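Local coordinates for YkuI protein (Bacillus subtilis, PDB 2BAS) that binds the second messenger cyclic di-GMP and, through its EAL domain, probably cleaves a phosphodiester bond of it, at residues E297-R302 against G387-L392; D391-L396 against I402-Y407; R99-D104 against E134-E139. All blocks are in the same frame, centred on the assembly; numbering follows the deposited sequence.

In the fold
Contacts 1 and 2 illustrate how one strand can serve both a helix packing and a hairpin pairing. Contact 1 lays helix 271-311 against strand 388-394, and contact 2 pairs that strand with its neighbour, strand 401-409. Their centres are 11 Å apart, they share D391 and L392, and both reach the second subunit. In contact 1 the side chain of F299 lies about 4 Å from a bound beta-mercaptoethanol, probably from the crystallisation liquor. Contact 3 lies on the opposite side of the chain's centre, in the EAL domain, its centre about 56 Å from that of contact 1 and about 54 Å from that of contact 2. The nearest atoms are about 40 Å away in each case.

Contact 1 of 3, residues E297-R302 against G387-L392; sequences EQFYKR and GFFSDL
G387 meets Y300 through its backbone, and the pair has the closest CA atoms of the two segments. With no side chain to intervene, the amide N of G387 comes within 3.7 Å of CE1 of Y300, approaching the phenol ring obliquely. F388 then turns its CB away from helix 271-311, and its ring lies against helix 374-384, where R380 makes a cation-pi contact with it. At F389 the ring, rather than the start of the side chain, reaches the helix. The CG of F389 is anti to the carbonyl carbon (chi1 -79°), and the ring extends across so that CZ stands 3.7 Å from CG of F299. Its CE1 lies over one face of the F299 ring, offset toward the rim. The two planes are inclined at 57° with centroids 5.2 Å apart, an oblique aromatic pairing. F299 contributes by pointing its CB at the strand. Beyond this pair the segment leaves the helix. S390 bonds through OG to O of D391 (2.9 Å) and also to the backbone N of T404, and L392 packs on M401. No hydrogen bond joins the two segments; the contact consists of the phenylalanine pair and the G387 backbone against the tyrosine. In the fold, the long helix packs against a six-stranded antiparallel sheet, an arrangement reminiscent of PAS-like sensor domains: F299 continues onto F405 of strand 401-409 and L419 of strand 413-419, while Y300 also rests on F405.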
loop_
_atom_site.group_PDB
_atom_site.type_symbol
_atom_site.label_atom_id
_atom_site.label_comp_id
_atom_site.label_asym_id
_atom_site.label_seq_id
_atom_site.Cartn_x
_atom_site.Cartn_y
_atom_site.Cartn_z
ATOM N N GLU A 297 21.007 17.696 5.967
ATOM C CA GLU A 297 22.032 18.209 6.884
ATOM C C GLU A 297 22.178 19.709 6.724
ATOM O O GLU A 297 22.027 20.444 7.687
ATOM C CB GLU A 297 23.390 17.526 6.684
ATOM C CG GLU A 297 23.507 16.080 7.202
ATOM C CD GLU A 297 23.580 15.973 8.719
ATOM O OE1 GLU A 297 24.551 15.368 9.232
ATOM O OE2 GLU A 297 22.669 16.487 9.403
ATOM N N GLN A 298 22.437 20.174 5.506
ATOM C CA GLN A 298 22.564 21.610 5.296
ATOM C C GLN A 298 21.295 22.376 5.673
ATOM O O GLN A 298 21.372 23.497 6.145
ATOM C CB GLN A 298 23.100 21.965 3.892
ATOM C CG GLN A 298 24.616 21.699 3.755
ATOM C CD GLN A 298 25.334 22.638 2.777
ATOM O OE1 GLN A 298 25.128 22.574 1.566
ATOM N NE2 GLN A 298 26.205 23.495 3.308
ATOM N N PHE A 299 20.128 21.761 5.502
ATOM C CA PHE A 299 18.878 22.427 5.852
ATOM C C PHE A 299 18.805 22.600 7.361
ATOM O O PHE A 299 18.476 23.685 7.844
ATOM C CB PHE A 299 17.668 21.637 5.352
ATOM C CG PHE A 299 16.436 22.471 5.168
ATOM C CD1 PHE A 299 16.197 23.118 3.964
ATOM C CD2 PHE A 299 15.510 22.605 6.193
ATOM C CE1 PHE A 299 15.056 23.885 3.786
ATOM C CE2 PHE A 299 14.368 23.377 6.031
ATOM C CZ PHE A 299 14.138 24.018 4.824
ATOM N N TYR A 300 19.141 21.538 8.092
ATOM C CA TYR A 300 19.124 21.562 9.545
ATOM C C TYR A 300 19.979 22.696 10.099
ATOM O O TYR A 300 19.595 23.344 11.075
ATOM C CB TYR A 300 19.584 20.215 10.135
ATOM C CG TYR A 300 19.794 20.244 11.636
ATOM C CD1 TYR A 300 18.710 20.325 12.508
ATOM C CD2 TYR A 300 21.075 20.200 12.186
ATOM C CE1 TYR A 300 18.897 20.361 13.900
ATOM C CE2 TYR A 300 21.269 20.233 13.567
ATOM C CZ TYR A 300 20.171 20.320 14.415
ATOM O OH TYR A 300 20.335 20.357 15.781
ATOM N N LYS A 301 21.135 22.929 9.486
ATOM C CA LYS A 301 22.048 23.972 9.962
ATOM C C LYS A 301 21.423 25.353 9.785
ATOM O O LYS A 301 21.511 26.194 10.688
ATOM C CB LYS A 301 23.418 23.904 9.278
ATOM C CG LYS A 301 24.092 22.550 9.369
ATOM C CD LYS A 301 25.620 22.660 9.340
ATOM C CE LYS A 301 26.271 21.414 8.723
ATOM N NZ LYS A 301 25.632 20.127 9.139
ATOM N N ARG A 302 20.776 25.564 8.636
ATOM C CA ARG A 302 20.119 26.835 8.346
ATOM C C ARG A 302 19.041 27.134 9.391
ATOM O O ARG A 302 19.014 28.224 9.975
ATOM C CB ARG A 302 19.548 26.857 6.922
ATOM C CG ARG A 302 18.821 28.133 6.543
ATOM C CD ARG A 302 19.786 29.215 6.119
ATOM N NE ARG A 302 19.163 30.539 6.063
ATOM C CZ ARG A 302 19.100 31.390 7.091
ATOM N NH1 ARG A 302 19.608 31.061 8.281
ATOM N NH2 ARG A 302 18.518 32.572 6.932
ATOM N N GLY A 387 16.866 17.324 13.564
ATOM C CA GLY A 387 15.695 17.457 12.700
ATOM C C GLY A 387 15.878 16.596 11.463
ATOM O O GLY A 387 16.900 15.906 11.358
ATOM N N PHE A 388 14.906 16.625 10.534
ATOM C CA PHE A 388 14.968 15.823 9.283
ATOM C C PHE A 388 13.777 15.973 8.332
ATOM O O PHE A 388 12.671 16.330 8.748
ATOM C CB PHE A 388 15.156 14.342 9.589
ATOM C CG PHE A 388 14.131 13.791 10.533
ATOM C CD1 PHE A 388 12.844 13.506 10.094
ATOM C CD2 PHE A 388 14.458 13.555 11.867
ATOM C CE1 PHE A 388 11.896 13.002 10.969
ATOM C CE2 PHE A 388 13.524 13.047 12.747
ATOM C CZ PHE A 388 12.242 12.769 12.308
ATOM N N PHE A 389 14.026 15.668 7.053
ATOM C CA PHE A 389 13.033 15.751 5.997
ATOM C C PHE A 389 12.112 14.554 6.000
ATOM O O PHE A 389 12.559 13.413 6.131
ATOM C CB PHE A 389 13.705 15.727 4.609
ATOM C CG PHE A 389 14.310 17.027 4.171
ATOM C CD1 PHE A 389 13.858 18.239 4.658
ATOM C CD2 PHE A 389 15.290 17.032 3.191
ATOM C CE1 PHE A 389 14.419 19.438 4.228
ATOM C CE2 PHE A 389 15.853 18.234 2.743
ATOM C CZ PHE A 389 15.418 19.439 3.271
ATOM N N SER A 390 10.833 14.795 5.768
ATOM C CA SER A 390 9.930 13.694 5.473
ATOM C C SER A 390 10.215 13.278 4.039
ATOM O O SER A 390 10.987 13.940 3.335
ATOM C CB SER A 390 8.481 14.154 5.583
ATOM O OG SER A 390 8.110 14.940 4.467
ATOM N N ASP A 391 9.595 12.192 3.600
ATOM C CA ASP A 391 9.612 11.822 2.189
ATOM C C ASP A 391 8.567 12.649 1.429
ATOM O O ASP A 391 7.840 13.424 2.041
ATOM C CB ASP A 391 9.336 10.327 2.010
ATOM C CG ASP A 391 8.060 9.879 2.688
ATOM O OD1 ASP A 391 7.833 10.236 3.875
ATOM O OD2 ASP A 391 7.304 9.127 2.055
ATOM N N LEU A 392 8.528 12.504 0.103
ATOM C CA LEU A 392 7.569 13.202 -0.745
ATOM C C LEU A 392 6.164 12.712 -0.485
ATOM O O LEU A 392 5.870 11.513 -0.612
ATOM C CB LEU A 392 7.884 12.969 -2.219
ATOM C CG LEU A 392 9.168 13.619 -2.733
ATOM C CD1 LEU A 392 9.679 12.906 -3.997
ATOM C CD2 LEU A 392 8.979 15.127 -2.934
#

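Contact 2 of 3, residues D391-L396 against I402-Y407; sequences DLYSDL and IRTFSY
I402 lies over the ring of Y393; D395 and T404 gather round this pair, while L392 and R403 pack on the opposite side of the strands. CG1 of I402 is 4.2 Å from the ring centroid and 15° off the normal, a CH-pi contact over one face, offset toward the rim. Further out, CD1 of I402 meets CZ of Y393 at 3.6 Å. A chi1 of 60° sets I402 CG1 between backbone N and carbonyl carbon, from where the branch reaches both the ring and CB of D395, 3.9 Å away. T404 approaches the same ring differently, with OG1 at the edge and close to the plane, beside the phenol OH. On a second flat group, the guanidinium of R403, CG of L392 lies over one face, 3.6 Å from NH1. Between the two groups the backbones of Y393 and I402 form an antiparallel hydrogen-bonded pair of a beta hairpin: N of I402 gives a nearly straight bond to O of Y393 (2.9 Å), and N of Y393 returns one to O of I402 (3.2 Å). Apolar carbon of I402 lies over one tyrosine face, while polar ends find partners at the margins: R371 at the Y393 hydroxyl, D418 at T404, R335 and T398 at D395. R224 of the second subunit makes a salt bridge with D391 and a cation-pi contact with Y393, tying the hairpin to the dimer interface.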
loop_
_atom_site.group_PDB
_atom_site.type_symbol
_atom_site.label_atom_id
_atom_site.label_comp_id
_atom_site.label_asym_id
_atom_site.label_seq_id
_atom_site.Cartn_x
_atom_site.Cartn_y
_atom_site.Cartn_z
ATOM N N ASP A 391 9.595 12.192 3.600
ATOM C CA ASP A 391 9.612 11.822 2.189
ATOM C C ASP A 391 8.567 12.649 1.429
ATOM O O ASP A 391 7.840 13.424 2.041
ATOM C CB ASP A 391 9.336 10.327 2.010
ATOM C CG ASP A 391 8.060 9.879 2.688
ATOM O OD1 ASP A 391 7.833 10.236 3.875
ATOM O OD2 ASP A 391 7.304 9.127 2.055
ATOM N N LEU A 392 8.528 12.504 0.103
ATOM C CA LEU A 392 7.569 13.202 -0.745
ATOM C C LEU A 392 6.164 12.712 -0.485
ATOM O O LEU A 392 5.870 11.513 -0.612
ATOM C CB LEU A 392 7.884 12.969 -2.219
ATOM C CG LEU A 392 9.168 13.619 -2.733
ATOM C CD1 LEU A 392 9.679 12.906 -3.997
ATOM C CD2 LEU A 392 8.979 15.127 -2.934
ATOM N N TYR A 393 5.292 13.644 -0.135
ATOM C CA TYR A 393 3.879 13.346 0.004
ATOM C C TYR A 393 3.032 14.533 -0.466
ATOM O O TYR A 393 3.537 15.640 -0.638
ATOM C CB TYR A 393 3.573 12.952 1.436
ATOM C CG TYR A 393 3.555 14.097 2.413
ATOM C CD1 TYR A 393 2.343 14.689 2.793
ATOM C CD2 TYR A 393 4.732 14.571 2.980
ATOM C CE1 TYR A 393 2.307 15.740 3.705
ATOM C CE2 TYR A 393 4.706 15.622 3.912
ATOM C CZ TYR A 393 3.486 16.198 4.260
ATOM O OH TYR A 393 3.436 17.239 5.153
ATOM N N SER A 394 1.743 14.307 -0.674
ATOM C CA SER A 394 0.876 15.342 -1.251
ATOM C C SER A 394 0.199 16.244 -0.196
ATOM O O SER A 394 -0.487 15.751 0.706
ATOM C CB SER A 394 -0.154 14.673 -2.146
ATOM O OG SER A 394 -1.003 15.631 -2.732
ATOM N N ASP A 395 0.392 17.558 -0.297
ATOM C CA ASP A 395 -0.221 18.478 0.678
ATOM C C ASP A 395 -1.731 18.528 0.480
ATOM O O ASP A 395 -2.198 18.833 -0.614
ATOM C CB ASP A 395 0.354 19.884 0.541
ATOM C CG ASP A 395 -0.237 20.855 1.545
ATOM O OD1 ASP A 395 -1.107 21.636 1.137
ATOM O OD2 ASP A 395 0.149 20.832 2.736
ATOM N N LEU A 396 -2.494 18.240 1.533
ATOM C CA LEU A 396 -3.962 18.164 1.406
ATOM C C LEU A 396 -4.657 19.457 1.007
ATOM O O LEU A 396 -5.666 19.422 0.296
ATOM C CB LEU A 396 -4.618 17.565 2.650
ATOM C CG LEU A 396 -4.906 16.060 2.589
ATOM C CD1 LEU A 396 -5.665 15.623 3.837
ATOM C CD2 LEU A 396 -5.700 15.675 1.337
ATOM N N ILE A 402 4.967 17.886 -1.694
ATOM C CA ILE A 402 5.834 18.638 -0.797
ATOM C C ILE A 402 6.751 17.722 0.065
ATOM O O ILE A 402 6.724 16.484 -0.029
ATOM C CB ILE A 402 4.977 19.515 0.160
ATOM C CG1 ILE A 402 4.043 18.637 1.006
ATOM C CG2 ILE A 402 4.128 20.525 -0.643
ATOM C CD1 ILE A 402 3.717 19.215 2.378
ATOM N N ARG A 403 7.555 18.355 0.902
ATOM C CA ARG A 403 8.289 17.692 1.977
ATOM C C ARG A 403 8.161 18.585 3.200
ATOM O O ARG A 403 8.116 19.806 3.066
ATOM C CB ARG A 403 9.762 17.495 1.611
ATOM C CG ARG A 403 10.062 16.238 0.776
ATOM C CD ARG A 403 11.567 16.131 0.439
ATOM N NE ARG A 403 12.058 14.749 0.454
ATOM C CZ ARG A 403 12.491 14.091 -0.614
ATOM N NH1 ARG A 403 12.495 14.670 -1.791
ATOM N NH2 ARG A 403 12.928 12.850 -0.506
ATOM N N THR A 404 8.072 17.971 4.373
ATOM C CA THR A 404 7.979 18.667 5.662
ATOM C C THR A 404 9.294 18.444 6.383
ATOM O O THR A 404 9.823 17.332 6.362
ATOM C CB THR A 404 6.867 18.063 6.562
ATOM O OG1 THR A 404 5.583 18.217 5.946
ATOM C CG2 THR A 404 6.842 18.718 7.981
ATOM N N PHE A 405 9.813 19.492 7.023
ATOM C CA PHE A 405 11.014 19.390 7.849
ATOM C C PHE A 405 10.676 19.538 9.342
ATOM O O PHE A 405 10.097 20.550 9.732
ATOM C CB PHE A 405 12.048 20.434 7.440
ATOM C CG PHE A 405 13.324 20.328 8.200
ATOM C CD1 PHE A 405 14.326 19.452 7.781
ATOM C CD2 PHE A 405 13.521 21.069 9.364
ATOM C CE1 PHE A 405 15.509 19.335 8.494
ATOM C CE2 PHE A 405 14.714 20.952 10.087
ATOM C CZ PHE A 405 15.702 20.084 9.655
ATOM N N SER A 406 11.054 18.535 10.144
ATOM C CA SER A 406 10.767 18.455 11.592
ATOM C C SER A 406 11.979 18.801 12.436
ATOM O O SER A 406 13.027 18.188 12.282
ATOM C CB SER A 406 10.394 17.027 11.984
ATOM O OG SER A 406 9.314 16.574 11.223
ATOM N N TYR A 407 11.808 19.730 13.367
ATOM C CA TYR A 407 12.906 20.222 14.176
ATOM C C TYR A 407 12.547 20.186 15.665
ATOM O O TYR A 407 11.482 20.667 16.044
ATOM C CB TYR A 407 13.249 21.645 13.739
ATOM C CG TYR A 407 14.370 22.274 14.513
ATOM C CD1 TYR A 407 15.689 22.133 14.097
ATOM C CD2 TYR A 407 14.123 23.023 15.660
ATOM C CE1 TYR A 407 16.729 22.712 14.802
ATOM C CE2 TYR A 407 15.172 23.622 16.379
ATOM C CZ TYR A 407 16.461 23.454 15.943
ATOM O OH TYR A 407 17.506 24.026 16.635
#

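Contact 3 of 3, residues R99-D104 against E134-E139; sequences RFLEAD and EAKGIE
L101 reaches over to K136 and I138, and its side chain is the main element on the side of 99-104. From CB the chain runs on to CG, which is anti to the carbonyl carbon (chi1 -84°), and there it forks. The CD1 branch comes to CB of K136, at 4.1 Å. The CD2 branch does more: it sits 3.5 Å from the carbonyl O of K136 and 3.7 Å from CG1 of I138, with CD1 of I138 slightly farther off. One methyl thus rests against both backbone and side chain where the second segment turns. The two partners are crossed differently, K136 at about a right angle and I138 obliquely. The extended K136 chain leads away from L101, its ammonium end having Y133 as a cation-pi partner and E132 as a weak, long ion pair. I138 points its CB toward the first segment, and its CD1 also lies 4.4 Å from CB of F100. The F100 ring itself leads inward, onto I109, Y56 and V58, with F264 beside it. Across the segments nothing is hydrogen-bonded, so the fit is purely one of packing. The turn that presents K136 and I138 is a Schellman motif, with G137 at a phi of 113° closing helix 124-135. Helices 82-100 and 124-135 precede the parallel strands 108-112 and 143-147 in successive beta-alpha-beta units, and the meeting of their C-terminal ends, with I109 of strand 108-112 touching both F100 and I138, is in keeping with the outer helical layer of the TIM-barrel-like EAL fold.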
loop_
_atom_site.group_PDB
_atom_site.type_symbol
_atom_site.label_atom_id
_atom_site.label_comp_id
_atom_site.label_asym_id
_atom_site.label_seq_id
_atom_site.Cartn_x
_atom_site.Cartn_y
_atom_site.Cartn_z
ATOM N N ARG A 99 10.221 -32.925 -19.499
ATOM C CA ARG A 99 11.493 -32.228 -19.705
ATOM C C ARG A 99 12.154 -31.875 -18.375
ATOM O O ARG A 99 13.359 -32.080 -18.215
ATOM C CB ARG A 99 11.309 -30.989 -20.593
ATOM C CG ARG A 99 12.559 -30.145 -20.816
ATOM C CD ARG A 99 13.672 -30.897 -21.528
ATOM N NE ARG A 99 14.992 -30.475 -21.046
ATOM C CZ ARG A 99 15.833 -29.678 -21.705
ATOM N NH1 ARG A 99 15.521 -29.209 -22.910
ATOM N NH2 ARG A 99 17.001 -29.359 -21.162
ATOM N N PHE A 100 11.361 -31.366 -17.427
ATOM C CA PHE A 100 11.848 -31.051 -16.076
ATOM C C PHE A 100 12.447 -32.261 -15.349
ATOM O O PHE A 100 13.466 -32.126 -14.663
ATOM C CB PHE A 100 10.747 -30.414 -15.217
ATOM C CG PHE A 100 10.567 -28.932 -15.444
ATOM C CD1 PHE A 100 9.505 -28.451 -16.201
ATOM C CD2 PHE A 100 11.456 -28.016 -14.894
ATOM C CE1 PHE A 100 9.333 -27.074 -16.410
ATOM C CE2 PHE A 100 11.291 -26.640 -15.095
ATOM C CZ PHE A 100 10.229 -26.173 -15.854
ATOM N N LEU A 101 11.832 -33.436 -15.509
ATOM C CA LEU A 101 12.329 -34.675 -14.892
ATOM C C LEU A 101 13.785 -34.997 -15.266
ATOM O O LEU A 101 14.420 -35.837 -14.627
ATOM C CB LEU A 101 11.436 -35.873 -15.247
ATOM C CG LEU A 101 10.148 -36.230 -14.493
ATOM C CD1 LEU A 101 9.534 -37.475 -15.125
ATOM C CD2 LEU A 101 10.386 -36.468 -13.010
ATOM N N GLU A 102 14.297 -34.329 -16.301
ATOM C CA GLU A 102 15.672 -34.521 -16.762
ATOM C C GLU A 102 16.620 -33.451 -16.227
ATOM O O GLU A 102 17.799 -33.716 -16.003
ATOM C CB GLU A 102 15.738 -34.551 -18.295
ATOM C CG GLU A 102 14.815 -35.572 -18.973
ATOM C CD GLU A 102 15.061 -37.012 -18.536
ATOM O OE1 GLU A 102 16.230 -37.468 -18.541
ATOM O OE2 GLU A 102 14.070 -37.697 -18.206
ATOM N N ALA A 103 16.104 -32.246 -16.017
ATOM C CA ALA A 103 16.925 -31.125 -15.556
ATOM C C ALA A 103 17.167 -31.106 -14.042
ATOM O O ALA A 103 16.879 -32.073 -13.340
ATOM C CB ALA A 103 16.317 -29.815 -16.013
ATOM N N ASP A 104 17.686 -29.981 -13.557
ATOM C CA ASP A 104 18.034 -29.792 -12.149
ATOM C C ASP A 104 16.822 -29.913 -11.224
ATOM O O ASP A 104 15.754 -29.368 -11.507
ATOM C CB ASP A 104 18.715 -28.434 -11.961
ATOM C CG ASP A 104 19.856 -28.201 -12.951
ATOM O OD1 ASP A 104 20.811 -27.482 -12.589
ATOM O OD2 ASP A 104 19.808 -28.731 -14.084
ATOM N N GLU A 134 4.601 -36.205 -8.914
ATOM C CA GLU A 134 5.116 -36.300 -7.550
ATOM C C GLU A 134 5.617 -37.736 -7.381
ATOM O O GLU A 134 6.661 -37.975 -6.774
ATOM C CB GLU A 134 4.011 -35.976 -6.532
ATOM C CG GLU A 134 4.451 -35.923 -5.054
ATOM C CD GLU A 134 3.279 -36.008 -4.064
ATOM O OE1 GLU A 134 2.126 -36.224 -4.502
ATOM O OE2 GLU A 134 3.514 -35.867 -2.843
ATOM N N ALA A 135 4.864 -38.675 -7.956
ATOM C CA ALA A 135 5.201 -40.095 -7.950
ATOM C C ALA A 135 6.430 -40.405 -8.808
ATOM O O ALA A 135 7.118 -41.395 -8.573
ATOM C CB ALA A 135 4.006 -40.921 -8.409
ATOM N N LYS A 136 6.701 -39.558 -9.800
ATOM C CA LYS A 136 7.861 -39.741 -10.679
ATOM C C LYS A 136 9.103 -39.008 -10.158
ATOM O O LYS A 136 10.185 -39.117 -10.740
ATOM C CB LYS A 136 7.532 -39.311 -12.113
ATOM C CG LYS A 136 6.374 -40.072 -12.718
ATOM C CD LYS A 136 6.011 -39.565 -14.099
ATOM C CE LYS A 136 4.999 -40.510 -14.744
ATOM N NZ LYS A 136 4.765 -40.214 -16.186
ATOM N N GLY A 137 8.940 -38.258 -9.069
ATOM C CA GLY A 137 10.071 -37.612 -8.406
ATOM C C GLY A 137 10.161 -36.094 -8.421
ATOM O O GLY A 137 11.243 -35.553 -8.200
ATOM N N ILE A 138 9.049 -35.404 -8.690
ATOM C CA ILE A 138 9.020 -33.935 -8.621
ATOM C C ILE A 138 8.284 -33.473 -7.366
ATOM O O ILE A 138 7.061 -33.605 -7.263
ATOM C CB ILE A 138 8.352 -33.258 -9.849
ATOM C CG1 ILE A 138 9.091 -33.585 -11.146
ATOM C CG2 ILE A 138 8.343 -31.752 -9.664
ATOM C CD1 ILE A 138 8.499 -32.906 -12.385
ATOM N N GLU A 139 9.038 -32.918 -6.425
ATOM C CA GLU A 139 8.477 -32.429 -5.176
ATOM C C GLU A 139 7.455 -31.320 -5.443
ATOM O O GLU A 139 7.731 -30.378 -6.187
ATOM C CB GLU A 139 9.603 -31.960 -4.251
ATOM C CG GLU A 139 10.575 -33.085 -3.855
ATOM C CD GLU A 139 11.814 -32.589 -3.121
ATOM O OE1 GLU A 139 12.193 -33.207 -2.101
ATOM O OE2 GLU A 139 12.411 -31.579 -3.557
#